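Local coordinates for protein ATP-citrate lyase beta-subunit (Chlorobium limicola, PDB 6HXJ) that probably takes part in the ATP- and coenzyme A-dependent cleavage of citrate to oxaloacetate and acetyl-CoA, giving ADP and phosphate, at residues 107-112 against 173-178; 141-146 against 178-183; 165-170 against 199-204; 287-292 against 301-306. All coordinates share one frame; numbering follows the deposited sequence.

Contact 1. Residues 107-112 against 173-178; sequences VSIIGN and SRLILC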
# COMPACT_ATOMS: atom_id res chain seq x y z
N VAL A 107 -25.13 -44.15 59.69
CA VAL A 107 -24.06 -43.19 59.42
C VAL A 107 -24.64 -42.10 58.54
O VAL A 107 -25.31 -42.40 57.56
CB VAL A 107 -22.77 -43.75 58.75
CG1 VAL A 107 -21.80 -42.62 58.43
CG2 VAL A 107 -22.09 -44.83 59.58
N SER A 108 -24.36 -40.86 58.86
CA SER A 108 -24.74 -39.72 58.05
C SER A 108 -23.80 -38.59 58.35
O SER A 108 -23.40 -38.39 59.50
CB SER A 108 -26.18 -39.28 58.29
OG SER A 108 -26.33 -38.64 59.55
N ILE A 109 -23.43 -37.87 57.30
CA ILE A 109 -22.59 -36.67 57.34
C ILE A 109 -23.38 -35.53 56.65
O ILE A 109 -23.72 -35.65 55.48
CB ILE A 109 -21.15 -36.93 56.83
CG1 ILE A 109 -20.31 -35.66 56.87
CG2 ILE A 109 -21.08 -37.60 55.46
CD1 ILE A 109 -18.88 -35.88 57.30
N ILE A 110 -23.82 -34.55 57.45
CA ILE A 110 -24.67 -33.45 57.00
C ILE A 110 -23.91 -32.16 57.17
O ILE A 110 -23.47 -31.84 58.28
CB ILE A 110 -26.06 -33.47 57.72
CG1 ILE A 110 -25.88 -33.42 59.27
CG2 ILE A 110 -26.84 -34.71 57.28
CD1 ILE A 110 -27.02 -33.88 60.21
N GLY A 111 -23.71 -31.45 56.05
CA GLY A 111 -22.96 -30.20 56.05
C GLY A 111 -23.66 -29.07 56.77
O GLY A 111 -24.88 -29.08 56.89
N ASN A 112 -22.87 -28.12 57.29
CA ASN A 112 -23.35 -26.94 58.02
C ASN A 112 -22.38 -25.76 57.79
O ASN A 112 -21.31 -25.97 57.21
CB ASN A 112 -23.52 -27.24 59.52
CG ASN A 112 -22.31 -27.83 60.20
OD1 ASN A 112 -21.21 -27.28 60.15
ND2 ASN A 112 -22.50 -28.97 60.82
N SER A 173 -13.94 -42.25 58.08
CA SER A 173 -12.95 -41.41 57.44
C SER A 173 -13.13 -41.37 55.93
O SER A 173 -13.11 -40.29 55.33
CB SER A 173 -11.54 -41.85 57.84
OG SER A 173 -11.02 -43.01 57.22
N ARG A 174 -13.37 -42.53 55.34
CA ARG A 174 -13.60 -42.64 53.90
C ARG A 174 -14.83 -41.83 53.54
O ARG A 174 -14.79 -41.05 52.60
CB ARG A 174 -13.79 -44.11 53.51
CG ARG A 174 -12.77 -45.09 54.09
CD ARG A 174 -11.68 -45.52 53.13
NE ARG A 174 -10.83 -46.56 53.74
CZ ARG A 174 -10.82 -47.85 53.41
NH1 ARG A 174 -11.60 -48.29 52.43
NH2 ARG A 174 -10.02 -48.70 54.03
N LEU A 175 -15.90 -41.96 54.34
CA LEU A 175 -17.11 -41.18 54.14
C LEU A 175 -16.76 -39.71 54.22
O LEU A 175 -17.19 -38.94 53.38
CB LEU A 175 -18.10 -41.51 55.23
CG LEU A 175 -19.54 -41.03 55.01
CD1 LEU A 175 -20.22 -41.79 53.88
CD2 LEU A 175 -20.36 -41.18 56.29
N ILE A 176 -15.95 -39.34 55.21
CA ILE A 176 -15.50 -37.97 55.43
C ILE A 176 -14.69 -37.48 54.25
O ILE A 176 -14.85 -36.33 53.85
CB ILE A 176 -14.74 -37.86 56.76
CG1 ILE A 176 -15.74 -37.88 57.94
CG2 ILE A 176 -13.89 -36.59 56.81
CD1 ILE A 176 -15.16 -38.23 59.28
N LEU A 177 -13.84 -38.36 53.68
CA LEU A 177 -13.01 -38.04 52.52
C LEU A 177 -13.93 -37.85 51.31
O LEU A 177 -13.76 -36.89 50.57
CB LEU A 177 -11.98 -39.15 52.24
CG LEU A 177 -10.69 -38.98 52.95
CD1 LEU A 177 -9.78 -40.18 52.74
CD2 LEU A 177 -10.05 -37.67 52.58
N CYS A 178 -14.93 -38.74 51.16
CA CYS A 178 -15.90 -38.72 50.10
C CYS A 178 -16.68 -37.44 50.17
O CYS A 178 -16.85 -36.80 49.15
CB CYS A 178 -16.83 -39.94 50.16
SG CYS A 178 -18.13 -40.00 48.89
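Ile109 of strand 107-112 faces Leu175 and Ile176 of helix 173-178, the two axes lying 9.5 Å apart and running in roughly the same direction, with a signed crossing angle of -30°. The nearest backbone pair is Ile109 and Ile176, with CA atoms 7.5 Å apart. Ile109 carries most of the strand's side of the contact. Its CG1 is anti to the backbone N (chi1 179°), which leaves CG2 between the backbone N and the carbonyl carbon. CG2 turns to Leu175, while the longer branch carries CD1 to Ile176. Ile109 CG2 lies 3.7 Å from Leu175 CD2, and these two side chains pass each other in opposite directions. Ile109 CD1 reaches Ile176 CG1 at 3.8 Å, where the side chains cross at about a right angle. Val107 points to the helix from two residues earlier, and its CG1 faces the same Leu175 methyl. The model places that pair too close, so its exact fit is doubtful. No hydrogen bond joins the segments, and all four touching residues are buried. Leu175 also packs on Ile187 and Ile189 of the adjacent strand 184-195, while Ile176 reaches Leu151 of helix 148-158. Alternate residues face the helix, as in any beta strand; here the helix is laid on one face of an antiparallel sheet in the ATP-grasp part of the chain.

Contact 2. Residues 141-146 against 178-183; sequences ELDENP and CFDNED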
# COMPACT_ATOMS: atom_id res chain seq x y z
N GLU A 141 -14.97 -29.65 61.80
CA GLU A 141 -14.68 -28.28 61.37
C GLU A 141 -14.06 -28.33 59.99
O GLU A 141 -13.33 -29.28 59.68
CB GLU A 141 -13.78 -27.57 62.36
CG GLU A 141 -14.55 -26.99 63.54
CD GLU A 141 -15.66 -26.01 63.20
OE1 GLU A 141 -15.36 -24.95 62.59
OE2 GLU A 141 -16.83 -26.31 63.53
N LEU A 142 -14.45 -27.38 59.14
CA LEU A 142 -14.03 -27.27 57.75
C LEU A 142 -12.50 -27.33 57.60
O LEU A 142 -11.78 -26.55 58.25
CB LEU A 142 -14.62 -25.99 57.14
CG LEU A 142 -14.50 -25.79 55.65
CD1 LEU A 142 -15.48 -26.66 54.88
CD2 LEU A 142 -14.75 -24.38 55.31
N ASP A 143 -12.03 -28.34 56.82
CA ASP A 143 -10.62 -28.66 56.53
C ASP A 143 -9.81 -29.10 57.78
O ASP A 143 -8.58 -29.17 57.71
CB ASP A 143 -9.91 -27.49 55.77
CG ASP A 143 -10.56 -27.08 54.46
OD1 ASP A 143 -10.94 -27.98 53.68
OD2 ASP A 143 -10.64 -25.85 54.19
N GLU A 144 -10.49 -29.42 58.88
CA GLU A 144 -9.89 -29.88 60.12
C GLU A 144 -10.48 -31.27 60.42
O GLU A 144 -11.11 -31.48 61.47
CB GLU A 144 -10.15 -28.87 61.26
CG GLU A 144 -9.52 -27.50 61.07
CD GLU A 144 -10.11 -26.41 61.94
OE1 GLU A 144 -9.86 -26.43 63.17
OE2 GLU A 144 -10.82 -25.53 61.40
N ASN A 145 -10.30 -32.19 59.46
CA ASN A 145 -10.84 -33.56 59.47
C ASN A 145 -10.25 -34.46 60.58
O ASN A 145 -9.03 -34.44 60.78
CB ASN A 145 -10.72 -34.19 58.08
CG ASN A 145 -11.50 -33.50 56.99
OD1 ASN A 145 -12.21 -32.50 57.19
ND2 ASN A 145 -11.37 -34.03 55.78
N PRO A 146 -11.11 -35.20 61.34
CA PRO A 146 -10.58 -36.02 62.45
C PRO A 146 -9.70 -37.17 62.00
O PRO A 146 -9.75 -37.58 60.85
CB PRO A 146 -11.84 -36.50 63.19
CG PRO A 146 -12.95 -36.40 62.22
CD PRO A 146 -12.58 -35.31 61.23
N CYS A 178 -14.93 -38.74 51.16
CA CYS A 178 -15.90 -38.72 50.10
C CYS A 178 -16.68 -37.44 50.17
O CYS A 178 -16.85 -36.80 49.15
CB CYS A 178 -16.83 -39.94 50.16
SG CYS A 178 -18.13 -40.00 48.89
N PHE A 179 -17.08 -37.01 51.37
CA PHE A 179 -17.85 -35.79 51.55
C PHE A 179 -17.02 -34.58 51.18
O PHE A 179 -17.46 -33.74 50.39
CB PHE A 179 -18.36 -35.69 53.00
CG PHE A 179 -19.30 -34.53 53.26
CD1 PHE A 179 -18.80 -33.26 53.51
CD2 PHE A 179 -20.66 -34.73 53.33
CE1 PHE A 179 -19.67 -32.20 53.79
CE2 PHE A 179 -21.52 -33.67 53.64
CZ PHE A 179 -21.02 -32.41 53.85
N ASP A 180 -15.81 -34.51 51.74
CA ASP A 180 -14.88 -33.41 51.51
C ASP A 180 -14.60 -33.24 50.00
O ASP A 180 -14.82 -32.16 49.43
CB ASP A 180 -13.58 -33.64 52.30
CG ASP A 180 -12.86 -32.40 52.80
OD1 ASP A 180 -11.62 -32.32 52.63
OD2 ASP A 180 -13.51 -31.57 53.48
N ASN A 181 -14.21 -34.35 49.36
CA ASN A 181 -13.79 -34.40 47.97
C ASN A 181 -14.90 -34.39 46.92
O ASN A 181 -14.64 -34.05 45.76
CB ASN A 181 -12.90 -35.58 47.78
CG ASN A 181 -11.52 -35.28 48.35
OD1 ASN A 181 -10.67 -34.68 47.69
ND2 ASN A 181 -11.27 -35.63 49.61
N GLU A 182 -16.12 -34.78 47.28
CA GLU A 182 -17.18 -34.79 46.28
C GLU A 182 -18.12 -33.58 46.36
O GLU A 182 -19.18 -33.60 45.73
CB GLU A 182 -18.00 -36.11 46.31
CG GLU A 182 -17.26 -37.36 45.86
CD GLU A 182 -16.58 -37.34 44.50
OE1 GLU A 182 -17.17 -36.84 43.52
OE2 GLU A 182 -15.44 -37.86 44.42
N ASP A 183 -17.77 -32.54 47.11
CA ASP A 183 -18.65 -31.38 47.25
C ASP A 183 -20.08 -31.76 47.72
O ASP A 183 -21.05 -31.20 47.22
CB ASP A 183 -18.69 -30.53 45.94
CG ASP A 183 -17.63 -29.42 45.87
OD1 ASP A 183 -17.80 -28.37 46.57
OD2 ASP A 183 -16.68 -29.56 45.06
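Asn145 and Asp180 bring their polar ends together from opposite directions. The Asn145 amide is placed by a CG anti to the carbonyl carbon (chi1 -63°). Its ND2 comes to 3.6 Å from Asp180 OD1, and the amide and carboxylate planes stand 73° apart. The approach is polar but is not a hydrogen bond. Asp180 OD2 also lies 4.0 Å from Asn145 OD1. Asp143 is the second neighbour, with its OD1 4.4 Å from Asp180 OD2. It is the third residue of a type II beta turn from Glu141 to Glu144, closed by Glu144 N to Glu141 O at 3.0 Å. The like charges of Asp143 and Asp180 would probably disfavour this approach, but Asp143 OD1 also forms a salt bridge with a basic side chain on the chain of another protein. An alanine in place of Asp180 would remove the carboxylate and is likely to open a gap beside Asn145 ND2, leaving the amide without its polar neighbour. The contact lies at the surface. It sets the loop between strand 136-141 and helix 148-158 beside the last turn of helix 163-181, with Asn145 also resting on Ile140 of that strand and Ile176 of the long helix.

Contact 3. Residues 165-170 against 199-204; sequences AERVGK and MRFAAL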
# COMPACT_ATOMS: atom_id res chain seq x y z
N ALA A 165 -15.01 -51.13 66.02
CA ALA A 165 -14.92 -49.70 66.28
C ALA A 165 -13.93 -49.09 65.34
O ALA A 165 -14.27 -48.12 64.67
CB ALA A 165 -14.52 -49.44 67.71
N GLU A 166 -12.74 -49.69 65.25
CA GLU A 166 -11.70 -49.24 64.33
C GLU A 166 -12.24 -49.30 62.92
O GLU A 166 -12.16 -48.32 62.20
CB GLU A 166 -10.47 -50.14 64.46
CG GLU A 166 -9.88 -50.17 65.86
CD GLU A 166 -8.70 -51.11 66.06
OE1 GLU A 166 -7.70 -50.95 65.33
OE2 GLU A 166 -8.78 -51.97 66.96
N ARG A 167 -12.85 -50.44 62.56
CA ARG A 167 -13.45 -50.68 61.25
C ARG A 167 -14.47 -49.63 60.92
O ARG A 167 -14.43 -49.07 59.83
CB ARG A 167 -14.08 -52.07 61.20
CG ARG A 167 -13.08 -53.17 60.90
CD ARG A 167 -13.75 -54.52 60.86
NE ARG A 167 -12.78 -55.61 60.95
CZ ARG A 167 -12.29 -56.27 59.91
NH1 ARG A 167 -11.42 -57.26 60.09
NH2 ARG A 167 -12.66 -55.96 58.67
N VAL A 168 -15.37 -49.33 61.86
CA VAL A 168 -16.38 -48.29 61.71
C VAL A 168 -15.66 -46.97 61.51
O VAL A 168 -15.94 -46.28 60.55
CB VAL A 168 -17.34 -48.27 62.91
CG1 VAL A 168 -18.13 -46.98 62.95
CG2 VAL A 168 -18.29 -49.46 62.86
N GLY A 169 -14.70 -46.67 62.39
CA GLY A 169 -13.89 -45.46 62.31
C GLY A 169 -13.25 -45.29 60.95
O GLY A 169 -13.38 -44.22 60.34
N LYS A 170 -12.60 -46.35 60.43
CA LYS A 170 -11.98 -46.32 59.12
C LYS A 170 -13.00 -45.96 58.03
O LYS A 170 -12.73 -45.08 57.21
CB LYS A 170 -11.27 -47.63 58.79
CG LYS A 170 -9.81 -47.64 59.21
CD LYS A 170 -9.07 -48.85 58.65
CE LYS A 170 -7.74 -49.07 59.33
NZ LYS A 170 -7.01 -50.24 58.76
N MET A 199 -16.46 -60.38 58.62
CA MET A 199 -16.27 -58.95 58.95
C MET A 199 -16.50 -58.01 57.76
O MET A 199 -16.05 -56.86 57.79
CB MET A 199 -14.90 -58.67 59.62
CG MET A 199 -14.85 -59.06 61.09
SD MET A 199 -15.80 -57.95 62.17
CE MET A 199 -14.52 -57.42 63.29
N ARG A 200 -17.25 -58.46 56.75
CA ARG A 200 -17.55 -57.63 55.59
C ARG A 200 -18.70 -56.64 55.83
O ARG A 200 -19.79 -57.05 56.24
CB ARG A 200 -17.80 -58.47 54.33
CG ARG A 200 -16.66 -58.40 53.31
CD ARG A 200 -16.97 -59.26 52.10
NE ARG A 200 -15.78 -59.96 51.62
CZ ARG A 200 -15.81 -61.13 50.98
NH1 ARG A 200 -16.96 -61.74 50.75
NH2 ARG A 200 -14.68 -61.70 50.57
N PHE A 201 -18.46 -55.35 55.53
CA PHE A 201 -19.43 -54.27 55.65
C PHE A 201 -20.04 -53.92 54.28
O PHE A 201 -19.41 -54.16 53.25
CB PHE A 201 -18.73 -53.03 56.21
CG PHE A 201 -18.45 -52.98 57.70
CD1 PHE A 201 -17.28 -53.51 58.22
CD2 PHE A 201 -19.33 -52.33 58.56
CE1 PHE A 201 -17.00 -53.42 59.59
CE2 PHE A 201 -19.05 -52.24 59.93
CZ PHE A 201 -17.89 -52.79 60.43
N ALA A 202 -21.26 -53.36 54.29
CA ALA A 202 -21.97 -52.91 53.09
C ALA A 202 -22.93 -51.78 53.42
O ALA A 202 -23.69 -51.85 54.38
CB ALA A 202 -22.73 -54.05 52.43
N ALA A 203 -22.91 -50.73 52.59
CA ALA A 203 -23.80 -49.58 52.67
C ALA A 203 -25.03 -49.98 51.88
O ALA A 203 -24.96 -50.04 50.64
CB ALA A 203 -23.14 -48.36 52.05
N LEU A 204 -26.11 -50.35 52.57
CA LEU A 204 -27.31 -50.83 51.89
C LEU A 204 -28.14 -49.71 51.24
O LEU A 204 -28.43 -49.83 50.04
CB LEU A 204 -28.14 -51.72 52.81
CG LEU A 204 -28.14 -53.22 52.50
CD1 LEU A 204 -26.73 -53.78 52.32
CD2 LEU A 204 -28.89 -53.98 53.56
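Met199 meets Arg167 just before strand 200-203 begins. Its CB sits 3.5 Å above the guanidinium plane, over the centre of that group. The rest of the side chain bends at chi2 and chi3 and crosses the arginine at a slant. This brings Met199 CE to 3.4 Å from Arg167 NE and 3.9 Å from Arg167 CD. The arginine is extended from CG to NE, so one long side chain spans both Met199 and Phe201. Met199 and Arg200 together face Arg195 of strand 184-195, forming a G1 beta bulge. The positive phi of Met199 (77°) suits the first position of such a bulge. Strands 184-195 and 200-210 are antiparallel neighbours in the sheet of the ATP-grasp part, and helix 163-181 packs on this sheet. Two residues on, Phe201 points to the helix again. Its CE1 lies 3.6 Å from Arg167 CB, while Arg167 CD comes in at the ring edge, in plane. An alanine replacing Arg167 would lose everything beyond CB, and would probably leave Met199 CB and CE without the group they lie against and Phe201 CE1 without the CD at its edge. On the next helix residue, Val168 CG2 is 4.1 Å from Phe201 CE2, the two side chains crossing at about a right angle. The same ring also touches Ile164 and Ile171 of the helix and Ile194 of the neighbouring strand.

Contact 4. Residues 287-292 against 301-306; sequences NYAEYS and EALTET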
# COMPACT_ATOMS: atom_id res chain seq x y z
N ASN A 287 -49.45 -21.90 37.68
CA ASN A 287 -48.04 -22.29 37.54
C ASN A 287 -47.14 -21.48 38.44
O ASN A 287 -47.57 -20.50 39.06
CB ASN A 287 -47.59 -22.08 36.08
CG ASN A 287 -47.56 -20.63 35.66
OD1 ASN A 287 -48.60 -20.03 35.35
ND2 ASN A 287 -46.38 -20.01 35.69
N TYR A 288 -45.85 -21.86 38.46
CA TYR A 288 -44.76 -21.09 39.04
C TYR A 288 -43.81 -20.75 37.87
O TYR A 288 -43.34 -21.66 37.18
CB TYR A 288 -44.00 -21.80 40.18
CG TYR A 288 -42.85 -20.94 40.69
CD1 TYR A 288 -43.08 -19.92 41.62
CD2 TYR A 288 -41.55 -21.10 40.19
CE1 TYR A 288 -42.04 -19.08 42.05
CE2 TYR A 288 -40.52 -20.25 40.60
CZ TYR A 288 -40.76 -19.25 41.53
OH TYR A 288 -39.74 -18.44 41.98
N ALA A 289 -43.58 -19.45 37.61
CA ALA A 289 -42.69 -19.02 36.54
C ALA A 289 -41.84 -17.89 37.02
O ALA A 289 -42.34 -16.89 37.55
CB ALA A 289 -43.50 -18.60 35.31
N GLU A 290 -40.54 -18.04 36.85
CA GLU A 290 -39.55 -17.04 37.21
C GLU A 290 -38.68 -16.77 35.97
O GLU A 290 -38.38 -17.68 35.22
CB GLU A 290 -38.70 -17.61 38.36
CG GLU A 290 -37.46 -16.82 38.73
CD GLU A 290 -36.25 -17.66 39.07
OE1 GLU A 290 -35.18 -17.41 38.47
OE2 GLU A 290 -36.37 -18.58 39.91
N TYR A 291 -38.32 -15.51 35.77
CA TYR A 291 -37.35 -15.03 34.77
C TYR A 291 -36.48 -13.89 35.38
O TYR A 291 -37.00 -12.94 35.96
CB TYR A 291 -37.99 -14.67 33.41
CG TYR A 291 -38.80 -13.39 33.38
CD1 TYR A 291 -38.18 -12.15 33.24
CD2 TYR A 291 -40.19 -13.42 33.45
CE1 TYR A 291 -38.91 -10.96 33.25
CE2 TYR A 291 -40.94 -12.24 33.44
CZ TYR A 291 -40.30 -11.01 33.35
OH TYR A 291 -41.02 -9.84 33.33
N SER A 292 -35.16 -14.06 35.39
CA SER A 292 -34.30 -13.09 36.03
C SER A 292 -32.94 -13.02 35.35
O SER A 292 -32.66 -13.79 34.43
CB SER A 292 -34.13 -13.45 37.52
OG SER A 292 -33.62 -14.76 37.70
N GLU A 301 -40.10 -14.78 25.60
CA GLU A 301 -41.20 -15.04 24.67
C GLU A 301 -41.60 -16.52 24.76
O GLU A 301 -42.79 -16.83 24.81
CB GLU A 301 -40.78 -14.65 23.24
CG GLU A 301 -41.88 -14.68 22.20
CD GLU A 301 -41.49 -14.17 20.83
OE1 GLU A 301 -42.33 -14.27 19.90
OE2 GLU A 301 -40.36 -13.63 20.68
N ALA A 302 -40.58 -17.41 24.86
CA ALA A 302 -40.76 -18.85 24.99
C ALA A 302 -41.56 -19.15 26.27
O ALA A 302 -42.53 -19.92 26.23
CB ALA A 302 -39.40 -19.53 25.04
N LEU A 303 -41.18 -18.45 27.38
CA LEU A 303 -41.82 -18.58 28.70
C LEU A 303 -43.26 -18.07 28.69
O LEU A 303 -44.14 -18.77 29.19
CB LEU A 303 -40.99 -17.88 29.79
CG LEU A 303 -41.33 -18.21 31.27
CD1 LEU A 303 -41.54 -19.72 31.52
CD2 LEU A 303 -40.26 -17.72 32.20
N THR A 304 -43.48 -16.89 28.08
CA THR A 304 -44.80 -16.25 27.92
C THR A 304 -45.72 -17.20 27.18
O THR A 304 -46.81 -17.46 27.68
CB THR A 304 -44.68 -14.89 27.19
OG1 THR A 304 -43.75 -14.06 27.88
CG2 THR A 304 -46.01 -14.16 27.05
N GLU A 305 -45.27 -17.74 26.03
CA GLU A 305 -46.01 -18.65 25.17
C GLU A 305 -46.50 -19.89 25.94
O GLU A 305 -47.69 -20.19 25.89
CB GLU A 305 -45.20 -19.00 23.92
CG GLU A 305 -45.32 -17.88 22.90
CD GLU A 305 -44.51 -18.01 21.62
OE1 GLU A 305 -44.33 -19.15 21.14
OE2 GLU A 305 -44.12 -16.95 21.07
N THR A 306 -45.60 -20.52 26.72
CA THR A 306 -45.88 -21.69 27.57
C THR A 306 -47.02 -21.40 28.58
O THR A 306 -47.93 -22.22 28.73
CB THR A 306 -44.57 -22.09 28.31
OG1 THR A 306 -43.49 -22.20 27.39
CG2 THR A 306 -44.70 -23.38 29.11
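A beta-alpha unit of the citrate-binding region brings Ala289 and Tyr291 of strand 287-292 against Leu303 of the helix that follows it in the chain. The segments run nearly antiparallel, at 167°, with axes 10.1 Å apart. The nearest CA atoms are those of Ala289 and Leu303, 7.9 Å apart. Leu303 does the touching for the helix. Its CG lies anti to the backbone N (chi1 -166°), and its two methyls spread over the strand. Leu303 CD1 is 4.4 Å from Ala289 CB. Leu303 CD2 lies 4.0 Å from Tyr291 CB and 3.6 Å from Glu290 O, so the two methyls together bridge the inward residues. Glu290 itself points its CB away from the helix, and its OE1 accepts a hydrogen bond from Ser292 OG on the anti side, 29° out of the carboxylate plane. Phe253 of strand 250-255 and Ile240 of helix 235-246 also pack on Leu303. Within the helix, Thr306 OG1 donates to Ala302 O at 2.7 Å. Thr306 N bonds the same oxygen from the opposite face of its plane, so two donors hold it. The side chain of Tyr291 is about 5 Å from a bound citrate anion. Glu290 OE1 is also hydrogen-bonded with Ser250 OG of strand 250-255. No hydrogen bond links strand and helix here; the contact is a leucine packed on apolar side chains and one backbone carbonyl.

In the fold
Contacts 1, 2 and 3 all use helix 163-181 and lie in the ATP-grasp part, whereas contact 4 belongs to the citrate-binding region across the chain's centre. Contacts 1 and 3 set that helix on the same antiparallel sheet, 14 Å apart between centres. Contacts 1 and 2 share Cys178 and touch directly, Ile176 meeting Asn145 and Pro146. Contacts 1 and 4 are buried and largely apolar, each pairing a strand with a helix, though the directions differ: roughly parallel (30° apart) in contact 1, close to antiparallel in contact 4. Contact 3 is partly buried and mixes charge with apolar groups. Contact 2 lies at the surface and is polar, next to the chain of another protein.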